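Side-chain contacts in alkylpurine DNA glycosylase AlkC (PDB 5VHV), which removes alkylated purine bases from damaged DNA as a base excision repair glycosylase that works without flipping the lesion out of the duplex: residues 45-48 / 49-52; 104-107 / 108-112; 14-17 / 18-22; 63-66 / 67-71; 122-125 / 126-130. One frame throughout, in Å; residues are numbered along the deposited sequence.

Contact 1. Residues 45-48 / 49-52. With nucleotides of chain D.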
# COMPACT_ATOMS: atom_id res chain seq x y z
N SER A 45 1.08 16.99 -12.76
CA SER A 45 0.80 16.30 -11.51
C SER A 45 2.10 16.05 -10.76
O SER A 45 3.21 16.29 -11.27
CB SER A 45 0.09 14.99 -11.79
OG SER A 45 1.02 14.05 -12.31
N VAL A 46 1.98 15.55 -9.53
CA VAL A 46 3.19 15.38 -8.72
C VAL A 46 4.17 14.40 -9.38
O VAL A 46 5.38 14.65 -9.42
CB VAL A 46 2.83 14.96 -7.28
CG1 VAL A 46 2.25 13.55 -7.22
CG2 VAL A 46 4.07 15.05 -6.41
N MET A 47 3.68 13.29 -9.93
CA MET A 47 4.63 12.36 -10.53
C MET A 47 5.13 12.82 -11.90
O MET A 47 6.24 12.45 -12.30
CB MET A 47 4.03 10.96 -10.62
CG MET A 47 3.78 10.29 -9.23
SD MET A 47 5.30 10.10 -8.24
CE MET A 47 5.89 8.56 -8.85
N GLN A 48 4.35 13.64 -12.61
CA GLN A 48 4.87 14.30 -13.81
C GLN A 48 5.98 15.28 -13.46
O GLN A 48 6.96 15.41 -14.21
CB GLN A 48 3.74 15.04 -14.52
CG GLN A 48 2.76 14.17 -15.27
CD GLN A 48 1.67 15.01 -15.91
OE1 GLN A 48 0.90 15.68 -15.22
NE2 GLN A 48 1.62 15.02 -17.24
N ARG A 49 5.85 16.00 -12.33
CA ARG A 49 6.89 16.94 -11.92
C ARG A 49 8.15 16.21 -11.52
O ARG A 49 9.26 16.63 -11.86
CB ARG A 49 6.39 17.82 -10.75
CG ARG A 49 5.22 18.73 -11.13
CD ARG A 49 4.70 19.55 -9.96
NE ARG A 49 3.50 20.28 -10.35
CZ ARG A 49 3.12 21.46 -9.86
NH1 ARG A 49 3.84 22.08 -8.93
NH2 ARG A 49 2.01 22.01 -10.29
N MET A 50 8.00 15.11 -10.79
CA MET A 50 9.14 14.29 -10.40
C MET A 50 9.91 13.83 -11.62
O MET A 50 11.14 13.99 -11.70
CB MET A 50 8.64 13.08 -9.58
CG MET A 50 9.74 12.17 -9.06
SD MET A 50 10.31 10.98 -10.27
CE MET A 50 8.95 9.82 -10.34
N ALA A 51 9.20 13.31 -12.62
CA ALA A 51 9.87 12.87 -13.85
C ALA A 51 10.49 14.05 -14.58
O ALA A 51 11.59 13.94 -15.15
CB ALA A 51 8.88 12.15 -14.77
N ARG A 52 9.79 15.19 -14.59
CA ARG A 52 10.28 16.37 -15.30
C ARG A 52 11.64 16.82 -14.76
O ARG A 52 12.52 17.19 -15.54
CB ARG A 52 9.26 17.49 -15.20
CG ARG A 52 9.73 18.85 -15.79
CD ARG A 52 9.90 18.83 -17.31
NE ARG A 52 8.62 18.77 -18.03
CZ ARG A 52 7.82 19.81 -18.24
NH1 ARG A 52 8.15 21.00 -17.76
NH2 ARG A 52 6.68 19.65 -18.90
P DG D 8 -0.47 11.79 -10.05
OP1 DG D 8 0.91 12.07 -10.47
OP2 DG D 8 -1.63 12.49 -10.65
O5' DG D 8 -0.80 10.23 -10.21
C5' DG D 8 0.07 9.30 -9.65
C4' DG D 8 -0.53 7.92 -9.73
O4' DG D 8 -1.70 7.86 -8.88
C3' DG D 8 -1.01 7.52 -11.13
O3' DG D 8 -0.29 6.42 -11.55
C2' DG D 8 -2.51 7.24 -10.95
C1' DG D 8 -2.60 6.96 -9.46
N9 DG D 8 -3.92 7.15 -8.88
C8 DG D 8 -4.71 8.29 -8.89
N7 DG D 8 -5.85 8.13 -8.27
C5 DG D 8 -5.81 6.79 -7.83
C6 DG D 8 -6.76 6.05 -7.10
O6 DG D 8 -7.87 6.41 -6.69
N1 DG D 8 -6.32 4.74 -6.88
C2 DG D 8 -5.12 4.23 -7.30
N2 DG D 8 -4.86 2.97 -6.98
N3 DG D 8 -4.21 4.93 -7.98
C4 DG D 8 -4.63 6.19 -8.20
P DT D 7 -2.51 16.09 -5.55
OP1 DT D 7 -1.30 16.87 -5.86
OP2 DT D 7 -3.82 16.59 -6.08
O5' DT D 7 -2.42 14.59 -5.94
C5' DT D 7 -1.23 13.89 -5.67
C4' DT D 7 -1.29 12.50 -6.25
O4' DT D 7 -2.30 11.74 -5.54
C3' DT D 7 -1.66 12.41 -7.74
O3' DT D 7 -0.48 12.00 -8.46
C2' DT D 7 -2.81 11.37 -7.78
C1' DT D 7 -2.77 10.73 -6.39
N1 DT D 7 -4.06 10.27 -5.88
C2 DT D 7 -4.20 8.96 -5.47
O2 DT D 7 -3.30 8.13 -5.52
N3 DT D 7 -5.43 8.66 -4.95
C4 DT D 7 -6.51 9.49 -4.83
O4 DT D 7 -7.59 9.11 -4.38
C5 DT D 7 -6.30 10.85 -5.27
C7 DT D 7 -7.41 11.86 -5.18
C6 DT D 7 -5.09 11.18 -5.77
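Arg-49 N donates to Ser-45 O at 2.9 Å, the first of four successive i to i+4 backbone bonds that open helix 46-60. Polar side chains close this N-terminus as a capping box: Ser-45 N gives a nearly straight bond (176°) to Gln-48 OE1 at 2.8 Å, while Gln-48 N returns a weak one to Ser-45 OG at 3.4 Å. The same hydroxyl donates to the DNA backbone, Ser-45 OG lying 2.7 Å from OP1 of DG8 of chain D, and Met-47 N reaches that OP1 at 3.1 Å. Apolar contact runs along the flank, where Met-47 CE and Met-50 CE, 3.6 Å apart, end two bent chains lying side by side. On another side, Arg-49 sets CG beside its own N (chi1 -64°), 3.2 Å from Ser-45 O, then runs extended to put NE on Leu-44 O and NH1 on Phe-9 O. With an alanine here, those two carbonyls would probably be left without their guanidinium donors and the segments around Leu-44 and Phe-9 less firmly tied to the helix. The helix start thus offers one phosphate oxygen two donors, a hydroxyl and an amide, and the helix dipole is likely to favour the anion there.

Contact 2. Residues 104-107 / 108-112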
# COMPACT_ATOMS: atom_id res chain seq x y z
N MET A 104 22.09 -0.70 -11.12
CA MET A 104 21.65 -1.41 -9.92
C MET A 104 22.35 -0.85 -8.68
O MET A 104 21.71 -0.68 -7.63
CB MET A 104 21.93 -2.91 -10.04
CG MET A 104 21.04 -3.63 -11.05
SD MET A 104 19.27 -3.45 -10.77
CE MET A 104 18.86 -2.23 -12.04
N ALA A 105 23.65 -0.58 -8.78
CA ALA A 105 24.38 -0.04 -7.65
C ALA A 105 23.83 1.33 -7.29
O ALA A 105 23.68 1.65 -6.10
CB ALA A 105 25.88 0.04 -7.94
N ALA A 106 23.48 2.13 -8.30
CA ALA A 106 22.89 3.44 -8.06
C ALA A 106 21.54 3.34 -7.36
O ALA A 106 21.24 4.13 -6.45
CB ALA A 106 22.75 4.22 -9.38
N LEU A 107 20.68 2.41 -7.78
CA LEU A 107 19.38 2.29 -7.12
C LEU A 107 19.55 1.85 -5.68
O LEU A 107 18.83 2.32 -4.78
CB LEU A 107 18.48 1.30 -7.88
CG LEU A 107 18.03 1.69 -9.29
CD1 LEU A 107 17.11 0.60 -9.89
CD2 LEU A 107 17.35 3.04 -9.32
N LYS A 108 20.51 0.97 -5.43
CA LYS A 108 20.72 0.51 -4.06
C LYS A 108 21.17 1.66 -3.17
O LYS A 108 20.80 1.75 -2.00
CB LYS A 108 21.76 -0.61 -4.03
CG LYS A 108 22.02 -1.17 -2.65
CD LYS A 108 23.21 -2.14 -2.64
CE LYS A 108 23.49 -2.58 -1.22
NZ LYS A 108 24.59 -3.59 -1.14
N TYR A 109 21.99 2.55 -3.73
CA TYR A 109 22.44 3.73 -3.00
C TYR A 109 21.30 4.74 -2.81
O TYR A 109 21.06 5.22 -1.70
CB TYR A 109 23.60 4.38 -3.76
CG TYR A 109 24.02 5.73 -3.23
CD1 TYR A 109 24.83 5.83 -2.12
CD2 TYR A 109 23.58 6.90 -3.84
CE1 TYR A 109 25.24 7.09 -1.63
CE2 TYR A 109 23.98 8.15 -3.36
CZ TYR A 109 24.81 8.23 -2.27
OH TYR A 109 25.20 9.47 -1.78
N PHE A 110 20.61 5.08 -3.90
CA PHE A 110 19.56 6.10 -3.83
C PHE A 110 18.36 5.69 -2.98
O PHE A 110 17.67 6.56 -2.43
CB PHE A 110 19.06 6.46 -5.24
CG PHE A 110 20.03 7.27 -6.07
CD1 PHE A 110 20.77 8.31 -5.52
CD2 PHE A 110 20.16 7.01 -7.43
CE1 PHE A 110 21.65 9.05 -6.32
CE2 PHE A 110 21.02 7.76 -8.24
CZ PHE A 110 21.78 8.76 -7.68
N THR A 111 18.07 4.39 -2.87
CA THR A 111 16.82 3.98 -2.24
C THR A 111 16.78 4.36 -0.76
O THR A 111 15.68 4.56 -0.21
CB THR A 111 16.58 2.47 -2.43
OG1 THR A 111 15.18 2.18 -2.30
CG2 THR A 111 17.36 1.62 -1.43
N THR A 112 17.94 4.52 -0.10
CA THR A 112 17.93 4.97 1.29
C THR A 112 17.52 6.44 1.43
O THR A 112 17.04 6.85 2.50
CB THR A 112 19.30 4.75 1.93
OG1 THR A 112 20.28 5.60 1.32
CG2 THR A 112 19.75 3.30 1.78
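The Phe-110 ring reaches back alongside Ala-106, bringing CE2 to 4.1 Å from the methyl CB one helical turn earlier. Both sit on helix 100-110, part of the all-helical, HEAT-like solenoid of the DNA alkylation repair family. Phe-110 sets CG beside its backbone N (chi1 -72°), which carries CD2 to 3.2 Å from Ala-106 O, the carbonyl lying oblique to the ring. That oxygen also takes Phe-110 N at 2.8 Å through an almost straight bond (169°), so the amide and the ring carbon CD2 converge on one oxygen. Tyr-109 swings the other way, with CG anti to the backbone N; its ring leaves the turn to stack on Tyr-73, whose carbonyl binds the hydroxyl, and Phe-110 meets Tyr-73 edge-to-face. Lys-108 rests CB 3.6 Å from Met-104 O before its extended chain departs to a salt bridge with Asp-141. Leu-107 faces the neighbouring helices, touching Val-92 of helix 87-95 and Ile-120 of helix 119-126, and this places the turn between them. The bond of Thr-111 is more bent: its N reaches Leu-107 O at 2.9 Å with an N-H...O angle of 139°, while Thr-111 CB stands 3.3 Å from the same oxygen.

Contact 3. Residues 14-17 / 18-22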
# COMPACT_ATOMS: atom_id res chain seq x y z
N LEU A 14 12.30 23.64 -7.15
CA LEU A 14 13.17 23.53 -8.31
C LEU A 14 14.39 24.43 -8.15
O LEU A 14 15.50 24.05 -8.52
CB LEU A 14 12.41 23.89 -9.59
CG LEU A 14 11.17 23.06 -9.92
CD1 LEU A 14 10.41 23.68 -11.11
CD2 LEU A 14 11.56 21.61 -10.21
N GLN A 15 14.20 25.62 -7.57
CA GLN A 15 15.34 26.50 -7.32
C GLN A 15 16.30 25.88 -6.32
O GLN A 15 17.52 26.00 -6.46
CB GLN A 15 14.84 27.86 -6.84
CG GLN A 15 14.12 28.62 -7.94
CD GLN A 15 13.37 29.84 -7.44
OE1 GLN A 15 13.20 30.04 -6.24
NE2 GLN A 15 12.92 30.66 -8.38
N HIS A 16 15.76 25.20 -5.29
CA HIS A 16 16.62 24.50 -4.33
C HIS A 16 17.42 23.40 -5.01
O HIS A 16 18.63 23.27 -4.78
CB HIS A 16 15.74 23.95 -3.19
CG HIS A 16 16.31 22.77 -2.45
ND1 HIS A 16 17.33 22.88 -1.52
CD2 HIS A 16 15.94 21.46 -2.45
CE1 HIS A 16 17.58 21.68 -1.01
NE2 HIS A 16 16.76 20.81 -1.56
N ILE A 17 16.77 22.61 -5.87
CA ILE A 17 17.47 21.56 -6.60
C ILE A 17 18.59 22.16 -7.44
O ILE A 17 19.72 21.65 -7.47
CB ILE A 17 16.48 20.75 -7.46
CG1 ILE A 17 15.48 19.98 -6.58
CG2 ILE A 17 17.23 19.73 -8.35
CD1 ILE A 17 14.29 19.41 -7.34
N ALA A 18 18.29 23.24 -8.16
CA ALA A 18 19.31 23.87 -9.00
C ALA A 18 20.47 24.39 -8.16
O ALA A 18 21.63 24.27 -8.56
CB ALA A 18 18.69 25.01 -9.81
N SER A 19 20.18 25.00 -7.01
CA SER A 19 21.26 25.53 -6.17
C SER A 19 22.15 24.42 -5.65
O SER A 19 23.39 24.56 -5.61
CB SER A 19 20.67 26.34 -5.01
OG SER A 19 19.89 27.41 -5.49
N GLU A 20 21.56 23.30 -5.23
CA GLU A 20 22.38 22.20 -4.74
C GLU A 20 23.13 21.52 -5.89
O GLU A 20 24.25 21.04 -5.69
CB GLU A 20 21.50 21.21 -3.99
CG GLU A 20 20.85 21.81 -2.72
CD GLU A 20 21.84 22.39 -1.74
OE1 GLU A 20 22.95 21.84 -1.59
OE2 GLU A 20 21.50 23.41 -1.11
N MET A 21 22.55 21.50 -7.09
CA MET A 21 23.29 21.00 -8.24
C MET A 21 24.50 21.87 -8.54
O MET A 21 25.58 21.36 -8.87
CB MET A 21 22.40 20.92 -9.48
CG MET A 21 21.64 19.62 -9.66
SD MET A 21 22.71 18.16 -9.84
CE MET A 21 23.87 18.64 -11.08
N THR A 22 24.33 23.19 -8.48
CA THR A 22 25.46 24.10 -8.66
C THR A 22 26.53 23.85 -7.60
O THR A 22 27.73 23.96 -7.88
CB THR A 22 24.97 25.55 -8.61
OG1 THR A 22 24.26 25.85 -9.82
CG2 THR A 22 26.12 26.53 -8.44
O HOH W 1 18.85 24.97 -1.26
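Regular i to i+4 bonding joins residues 14-17 to 18-22 within helix 11-24, each of the amides from Ala-18 to Met-21 donating to the carbonyl four residues back. Ser-19 adds a side-chain bond to this pattern. Its OG stands beside the backbone N, anti to the carbonyl carbon (chi1 -59°), and from there turns back to donate to Gln-15 O at 2.9 Å. Ser-19 N donates to the same oxygen, also at 2.9 Å, and the two donors approach from opposite faces of the carbonyl plane. One acceptor is therefore gripped twice, and the hydroxyl is held against the helix.

The second pair is His-16 and Glu-20. Glu-20 CG lies 3.4 Å from His-16 O and 3.7 Å from His-16 CE1, meeting the imidazole at a slant, with ring and carboxylate planes 47° apart. A bend at chi2 (-56°) turns the acid back beside the ring. The two do not bond directly; water 1 spans them, sitting in the plane of the imidazole at its edge, 2.6 Å from His-16 ND1, and donating to Glu-20 OE2 at 3.1 Å. Outside the helix, Glu-20 OE1 forms a salt bridge with Arg-78, and His-16 NE2 has a weak bond with Asn-80 N, so both groups also tie the helix to the loop after helix 65-75. On another flank Ile-17 and Met-21 pack on helix 46-60. The carboxylate thus has one oxygen on a guanidinium and the other on water, an environment likely to keep it ionised, while the water bridges acid and imidazole.

Contact 4. Residues 63-66 / 67-71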
# COMPACT_ATOMS: atom_id res chain seq x y z
N LEU A 63 27.35 15.96 -19.68
CA LEU A 63 28.20 14.86 -19.24
C LEU A 63 27.54 13.54 -19.60
O LEU A 63 26.33 13.48 -19.85
CB LEU A 63 28.44 14.93 -17.72
CG LEU A 63 29.00 16.25 -17.20
CD1 LEU A 63 29.10 16.22 -15.68
CD2 LEU A 63 30.35 16.57 -17.81
N ASP A 64 28.33 12.48 -19.62
CA ASP A 64 27.77 11.18 -19.92
C ASP A 64 27.08 10.60 -18.68
O ASP A 64 26.98 11.23 -17.63
CB ASP A 64 28.84 10.25 -20.47
CG ASP A 64 29.92 9.89 -19.46
OD1 ASP A 64 29.75 10.08 -18.24
OD2 ASP A 64 30.97 9.38 -19.91
N TYR A 65 26.58 9.37 -18.83
CA TYR A 65 25.78 8.78 -17.76
C TYR A 65 26.60 8.51 -16.51
O TYR A 65 26.20 8.95 -15.42
CB TYR A 65 25.07 7.53 -18.29
CG TYR A 65 24.26 6.80 -17.27
CD1 TYR A 65 23.09 7.34 -16.78
CD2 TYR A 65 24.66 5.56 -16.78
CE1 TYR A 65 22.33 6.67 -15.83
CE2 TYR A 65 23.92 4.88 -15.84
CZ TYR A 65 22.75 5.43 -15.37
OH TYR A 65 21.99 4.77 -14.41
N PRO A 66 27.73 7.80 -16.57
CA PRO A 66 28.52 7.62 -15.33
C PRO A 66 28.93 8.93 -14.68
O PRO A 66 28.89 9.04 -13.45
CB PRO A 66 29.73 6.81 -15.80
CG PRO A 66 29.31 6.16 -17.09
CD PRO A 66 28.36 7.14 -17.73
N GLN A 67 29.33 9.92 -15.47
CA GLN A 67 29.73 11.21 -14.90
C GLN A 67 28.56 11.91 -14.23
O GLN A 67 28.70 12.49 -13.15
CB GLN A 67 30.31 12.11 -16.00
CG GLN A 67 31.62 11.64 -16.61
CD GLN A 67 32.02 12.45 -17.85
OE1 GLN A 67 31.17 12.89 -18.64
NE2 GLN A 67 33.31 12.67 -18.01
N THR A 68 27.38 11.86 -14.85
CA THR A 68 26.21 12.47 -14.22
C THR A 68 25.86 11.73 -12.94
O THR A 68 25.51 12.35 -11.93
CB THR A 68 25.02 12.49 -15.20
OG1 THR A 68 25.39 13.24 -16.37
CG2 THR A 68 23.82 13.16 -14.56
N LEU A 69 25.96 10.39 -12.94
CA LEU A 69 25.65 9.64 -11.72
C LEU A 69 26.56 10.08 -10.57
O LEU A 69 26.10 10.20 -9.42
CB LEU A 69 25.80 8.13 -11.95
CG LEU A 69 24.66 7.37 -12.63
CD1 LEU A 69 25.00 5.89 -12.57
CD2 LEU A 69 23.30 7.65 -12.00
N THR A 70 27.83 10.32 -10.85
CA THR A 70 28.73 10.81 -9.81
C THR A 70 28.19 12.09 -9.17
O THR A 70 28.20 12.23 -7.94
CB THR A 70 30.13 11.02 -10.39
OG1 THR A 70 30.65 9.75 -10.78
CG2 THR A 70 31.07 11.65 -9.36
N LEU A 71 27.70 13.03 -9.99
CA LEU A 71 27.11 14.25 -9.44
C LEU A 71 25.87 13.93 -8.61
O LEU A 71 25.65 14.53 -7.55
CB LEU A 71 26.73 15.21 -10.55
CG LEU A 71 27.85 15.66 -11.48
CD1 LEU A 71 27.30 16.63 -12.51
CD2 LEU A 71 29.01 16.30 -10.71
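A capping box starts helix 65-75, with Asp-64 at the N-cap and Gln-67 as its partner. Asp-64 OD1 accepts from Gln-67 N at 2.8 Å; in return Asp-64 N donates to Gln-67 OE1 at 3.0 Å, the amide hydrogen arriving in the carbonyl plane on a lone pair. A chi1 of 67° places the Asp-64 carboxylate between its own N and carbonyl carbon, from where it reaches forward over the first turn. The Gln-67 chain crosses it at about a right angle. Asp-64 O is held twice as well, by Thr-68 N and by Thr-68 OG1, the latter at 2.9 Å from above the carbonyl plane. Apolar groups flank this polar turn. Leu-69 CG sits over one face of the Tyr-65 ring, 4.1 Å from its centroid and 18° off the normal, in a CH-pi contact; the methyl Leu-69 CD1 touches Tyr-65 CE2 at 3.6 Å. Beyond the ring, the Tyr-65 hydroxyl is hydrogen-bonded to Ser-103 OG of helix 100-110. On another side, Leu-63 CD1 meets Leu-71 CD1 at 3.7 Å, and both leucines touch Tyr-25. Reciprocal side-chain-to-amide bonds between N-cap and N3 residues are the signature of the capping box at a helix N-terminus.

Contact 5. Residues 122-125 / 126-130; sequences HFLL and HDFQR
Phe-128 returns to Leu-124 across the break between helices 119-126 and 128-138, beginning with CB, 3.2 Å from Leu-124 O. CG is farther from that oxygen, but CD1 comes to 3.4 Å from Leu-124 O, which lies at the ring edge in the ring plane. Next, CD1 and CE1 each stand 3.9 Å from the methyl Leu-124 CD2, so one side of the ring meets the leucine as the two chains slant past each other. The first torsion accounts for this: with CG anti to the backbone N (chi1 179°), the ring rises beside Leu-124, where Val-167 of helix 165-169 and Leu-173 also touch it. If a serine took its place, Leu-124 CD2 would probably lose its aromatic neighbour and a gap would open toward helix 165-169.

The break falls at Asp-127, whose phi of -144° leaves the helical region although its N still donates to Phe-123 O at 2.7 Å. Its carboxylate turns back to His-126: ND1 donates to Asp-127 OD2 at 2.7 Å, the oxygen lying in the imidazole plane while the donor stands above the carboxylate plane. Water 2 donates to Leu-125 O and accepts from Phe-128 N, each at 2.9 Å. A solvent bridge and a histidine-carboxylate bond thus supply polar links at the kink, where direct main-chain bonding is interrupted, while Leu-124 and Phe-128 keep an apolar contact across it.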
# COMPACT_ATOMS: atom_id res chain seq x y z
N HIS A 122 10.83 -0.60 -13.91
CA HIS A 122 11.18 -0.51 -15.33
C HIS A 122 12.19 -1.58 -15.69
O HIS A 122 12.14 -2.15 -16.79
CB HIS A 122 11.73 0.88 -15.66
CG HIS A 122 10.71 1.96 -15.47
ND1 HIS A 122 9.73 2.23 -16.41
CD2 HIS A 122 10.47 2.78 -14.42
CE1 HIS A 122 8.96 3.20 -15.95
NE2 HIS A 122 9.38 3.55 -14.75
N PHE A 123 13.11 -1.88 -14.77
CA PHE A 123 14.09 -2.94 -15.02
C PHE A 123 13.44 -4.31 -14.93
O PHE A 123 13.75 -5.20 -15.72
CB PHE A 123 15.27 -2.81 -14.05
CG PHE A 123 16.17 -1.62 -14.30
CD1 PHE A 123 17.25 -1.70 -15.18
CD2 PHE A 123 15.94 -0.43 -13.66
CE1 PHE A 123 18.09 -0.61 -15.39
CE2 PHE A 123 16.77 0.68 -13.86
CZ PHE A 123 17.83 0.59 -14.73
N LEU A 124 12.51 -4.50 -13.98
CA LEU A 124 11.81 -5.78 -13.91
C LEU A 124 10.98 -6.01 -15.16
O LEU A 124 10.78 -7.17 -15.58
CB LEU A 124 10.94 -5.84 -12.66
CG LEU A 124 11.70 -6.04 -11.34
CD1 LEU A 124 10.82 -5.70 -10.17
CD2 LEU A 124 12.22 -7.48 -11.19
N LEU A 125 10.51 -4.94 -15.80
CA LEU A 125 9.69 -5.08 -17.00
C LEU A 125 10.54 -5.47 -18.20
O LEU A 125 10.18 -6.39 -18.96
CB LEU A 125 8.93 -3.79 -17.27
CG LEU A 125 7.96 -3.84 -18.46
CD1 LEU A 125 6.83 -4.86 -18.22
CD2 LEU A 125 7.41 -2.43 -18.72
N HIS A 126 11.68 -4.79 -18.38
CA HIS A 126 12.52 -4.98 -19.57
C HIS A 126 13.57 -6.07 -19.41
O HIS A 126 13.98 -6.68 -20.42
CB HIS A 126 13.20 -3.65 -19.92
CG HIS A 126 13.86 -3.65 -21.27
ND1 HIS A 126 15.17 -4.03 -21.47
CD2 HIS A 126 13.39 -3.29 -22.49
CE1 HIS A 126 15.48 -3.92 -22.75
NE2 HIS A 126 14.41 -3.48 -23.39
N ASP A 127 13.97 -6.38 -18.18
CA ASP A 127 15.06 -7.33 -17.90
C ASP A 127 14.72 -8.13 -16.64
O ASP A 127 15.42 -8.08 -15.62
CB ASP A 127 16.37 -6.56 -17.74
CG ASP A 127 16.80 -5.91 -19.02
OD1 ASP A 127 17.44 -6.58 -19.85
OD2 ASP A 127 16.41 -4.77 -19.24
N PHE A 128 13.62 -8.88 -16.71
CA PHE A 128 13.04 -9.44 -15.49
C PHE A 128 14.03 -10.35 -14.77
O PHE A 128 14.29 -10.16 -13.57
CB PHE A 128 11.76 -10.20 -15.79
CG PHE A 128 11.18 -10.80 -14.56
CD1 PHE A 128 10.55 -10.00 -13.64
CD2 PHE A 128 11.33 -12.14 -14.29
CE1 PHE A 128 10.04 -10.51 -12.47
CE2 PHE A 128 10.82 -12.68 -13.11
CZ PHE A 128 10.17 -11.86 -12.20
N GLN A 129 14.58 -11.35 -15.46
CA GLN A 129 15.39 -12.36 -14.77
C GLN A 129 16.65 -11.73 -14.19
O GLN A 129 17.03 -12.02 -13.04
CB GLN A 129 15.72 -13.52 -15.72
CG GLN A 129 16.00 -14.85 -15.04
CD GLN A 129 14.76 -15.43 -14.31
OE1 GLN A 129 13.69 -15.56 -14.89
NE2 GLN A 129 14.93 -15.75 -13.05
N ARG A 130 17.30 -10.84 -14.96
CA ARG A 130 18.52 -10.19 -14.48
C ARG A 130 18.24 -9.38 -13.22
O ARG A 130 19.04 -9.40 -12.27
CB ARG A 130 19.09 -9.29 -15.57
CG ARG A 130 20.61 -9.15 -15.51
CD ARG A 130 21.14 -8.20 -16.58
NE ARG A 130 22.60 -8.20 -16.58
CZ ARG A 130 23.36 -7.46 -17.40
NH1 ARG A 130 22.79 -6.65 -18.31
NH2 ARG A 130 24.68 -7.52 -17.30
O HOH W 2 11.77 -8.84 -18.96

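Along the chain the order is contact 3, 1, 4, 2, 5, each on the helical part and none on the seven-stranded sheet that follows it. Contact 2 joins contacts 4 and 5: its helix 100-110 packs on contact 4 through Ala-106 and Leu-69, and on contact 5 through Met-104, Leu-107 and Phe-123. Contact 4 in turn touches contact 3 by way of Leu-71 and Met-21, so a chain of packing runs 3-4-2-5, whose end contacts, 3 and 5, have centres about 32 Å apart. Contact 1 touches none of the others, its centre about 17 Å from that of contact 3; among the five it alone bonds the DNA, which places a helix start at the backbone while the others build the solenoid behind.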